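Esterase (Capnocytophaga ochracea, PDB 4W9R) is of unknown function but is probably an esterase of the alpha/beta-hydrolase superfamily. Local coordinates at residues E260-N264 and V275-D280. Sequence-based numbering, arbitrary orientation.
Sequences ENKYN and VPILND
Y263 reaches from helix 255-270 to the start of helix 278-290, where its hydroxyl accepts a hydrogen bond from I277, the N-cap residue, and donates one to D280 in the first turn. I277 N lies 3.2 Å from Y263 OH in a fairly straight bond (N-H...O 163°), and Y263 OH is 2.8 Å from D280 OD2. OD2 lies at the ring edge, near the ring plane, with ring and carboxylate planes 80° apart; the hydroxyl approaches OD2 from above the carboxylate plane. P276 CA comes obliquely to the same ring, 3.5 Å from Y263 CE2, and Y303 of helix 294-306 touches both residues.

D280 is positioned through its other oxygen: OD1 accepts from N279 ND2 at 3.1 Å and from the backbone N of I239. K262 crosses D280 at about a right angle, its CE 3.7 Å from D280 OD2, before a bend at chi4 (64°) takes NZ to I235 O and K237 O. A buried chain of hydrogen bonds thus runs from I277 N through the tyrosine hydroxyl to a carboxylate bonded to the segment between helices 217-232 and 241-248, with the lysine's charge probably favouring ionised D280 without a salt bridge.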
loop_
_atom_site.group_PDB
_atom_site.type_symbol
_atom_site.label_atom_id
_atom_site.label_comp_id
_atom_site.label_asym_id
_atom_site.label_seq_id
_atom_site.Cartn_x
_atom_site.Cartn_y
_atom_site.Cartn_z
ATOM N N GLU B 260 -17.962 3.849 -26.415
ATOM C CA GLU B 260 -19.175 3.233 -25.890
ATOM C C GLU B 260 -18.879 1.868 -25.282
ATOM O O GLU B 260 -19.348 1.553 -24.188
ATOM C CB GLU B 260 -20.232 3.098 -26.987
ATOM C CG GLU B 260 -21.588 2.635 -26.478
ATOM C CD GLU B 260 -22.566 2.345 -27.600
ATOM O OE1 GLU B 260 -22.126 1.859 -28.665
ATOM O OE2 GLU B 260 -23.774 2.604 -27.418
ATOM N N ASN B 261 -18.098 1.065 -25.998
ATOM C CA ASN B 261 -17.722 -0.261 -25.524
ATOM C C ASN B 261 -16.993 -0.194 -24.189
ATOM O O ASN B 261 -17.218 -1.025 -23.309
ATOM C CB ASN B 261 -16.851 -0.975 -26.559
ATOM C CG ASN B 261 -16.344 -2.315 -26.069
ATOM O OD1 ASN B 261 -17.052 -3.320 -26.127
ATOM N ND2 ASN B 261 -15.106 -2.339 -25.586
ATOM N N LYS B 262 -16.129 0.806 -24.043
ATOM C CA LYS B 262 -15.375 0.992 -22.810
ATOM C C LYS B 262 -16.302 1.219 -21.622
ATOM O O LYS B 262 -16.172 0.565 -20.590
ATOM C CB LYS B 262 -14.402 2.164 -22.940
ATOM C CG LYS B 262 -13.651 2.485 -21.655
ATOM C CD LYS B 262 -12.691 3.647 -21.847
ATOM C CE LYS B 262 -12.028 4.045 -20.536
ATOM N NZ LYS B 262 -11.162 2.965 -19.985
ATOM N N TYR B 263 -17.245 2.141 -21.776
ATOM C CA TYR B 263 -18.155 2.474 -20.689
ATOM C C TYR B 263 -19.219 1.397 -20.488
ATOM O O TYR B 263 -19.774 1.263 -19.397
ATOM C CB TYR B 263 -18.797 3.839 -20.939
ATOM C CG TYR B 263 -17.894 4.979 -20.526
ATOM C CD1 TYR B 263 -16.820 5.360 -21.319
ATOM C CD2 TYR B 263 -18.099 5.655 -19.330
ATOM C CE1 TYR B 263 -15.982 6.394 -20.938
ATOM C CE2 TYR B 263 -17.269 6.688 -18.941
ATOM C CZ TYR B 263 -16.213 7.054 -19.750
ATOM O OH TYR B 263 -15.382 8.083 -19.368
ATOM N N ASN B 264 -19.492 0.625 -21.535
ATOM C CA ASN B 264 -20.355 -0.542 -21.399
ATOM C C ASN B 264 -19.647 -1.638 -20.612
ATOM O O ASN B 264 -20.250 -2.295 -19.763
ATOM C CB ASN B 264 -20.783 -1.071 -22.771
ATOM C CG ASN B 264 -21.838 -0.204 -23.426
ATOM O OD1 ASN B 264 -22.567 0.524 -22.752
ATOM N ND2 ASN B 264 -21.928 -0.282 -24.749
ATOM N N VAL B 275 -20.441 8.387 -15.671
ATOM C CA VAL B 275 -20.615 9.557 -16.517
ATOM C C VAL B 275 -19.319 9.804 -17.272
ATOM O O VAL B 275 -18.255 9.894 -16.656
ATOM C CB VAL B 275 -20.989 10.809 -15.703
ATOM C CG1 VAL B 275 -21.093 12.023 -16.614
ATOM C CG2 VAL B 275 -22.290 10.584 -14.952
ATOM N N PRO B 276 -19.398 9.891 -18.608
ATOM C CA PRO B 276 -18.195 10.072 -19.426
ATOM C C PRO B 276 -17.433 11.336 -19.052
ATOM O O PRO B 276 -18.016 12.417 -18.970
ATOM C CB PRO B 276 -18.750 10.169 -20.850
ATOM C CG PRO B 276 -20.055 9.451 -20.793
ATOM C CD PRO B 276 -20.610 9.741 -19.431
ATOM N N ILE B 277 -16.133 11.186 -18.825
ATOM C CA ILE B 277 -15.283 12.307 -18.455
ATOM C C ILE B 277 -14.837 13.076 -19.694
ATOM O O ILE B 277 -14.665 12.493 -20.767
ATOM C CB ILE B 277 -14.057 11.842 -17.655
ATOM C CG1 ILE B 277 -13.281 10.781 -18.435
ATOM C CG2 ILE B 277 -14.492 11.290 -16.306
ATOM C CD1 ILE B 277 -12.050 10.276 -17.715
ATOM N N LEU B 278 -14.666 14.386 -19.537
ATOM C CA LEU B 278 -14.305 15.272 -20.639
ATOM C C LEU B 278 -13.067 14.794 -21.397
ATOM O O LEU B 278 -12.977 14.951 -22.614
ATOM C CB LEU B 278 -14.079 16.691 -20.118
ATOM C CG LEU B 278 -13.946 17.782 -21.181
ATOM C CD1 LEU B 278 -15.204 17.842 -22.035
ATOM C CD2 LEU B 278 -13.664 19.128 -20.534
ATOM N N ASN B 279 -12.122 14.208 -20.669
ATOM C CA ASN B 279 -10.914 13.659 -21.273
ATOM C C ASN B 279 -11.229 12.555 -22.278
ATOM O O ASN B 279 -10.687 12.536 -23.385
ATOM C CB ASN B 279 -9.979 13.125 -20.183
ATOM C CG ASN B 279 -8.756 12.429 -20.750
ATOM O OD1 ASN B 279 -7.757 13.070 -21.075
ATOM N ND2 ASN B 279 -8.826 11.105 -20.861
ATOM N N ASP B 280 -12.116 11.643 -21.891
ATOM C CA ASP B 280 -12.488 10.521 -22.744
ATOM C C ASP B 280 -13.319 10.972 -23.941
ATOM O O ASP B 280 -13.208 10.411 -25.032
ATOM C CB ASP B 280 -13.255 9.472 -21.938
ATOM C CG ASP B 280 -12.355 8.673 -21.015
ATOM O OD1 ASP B 280 -11.179 9.062 -20.847
ATOM O OD2 ASP B 280 -12.825 7.661 -20.455
#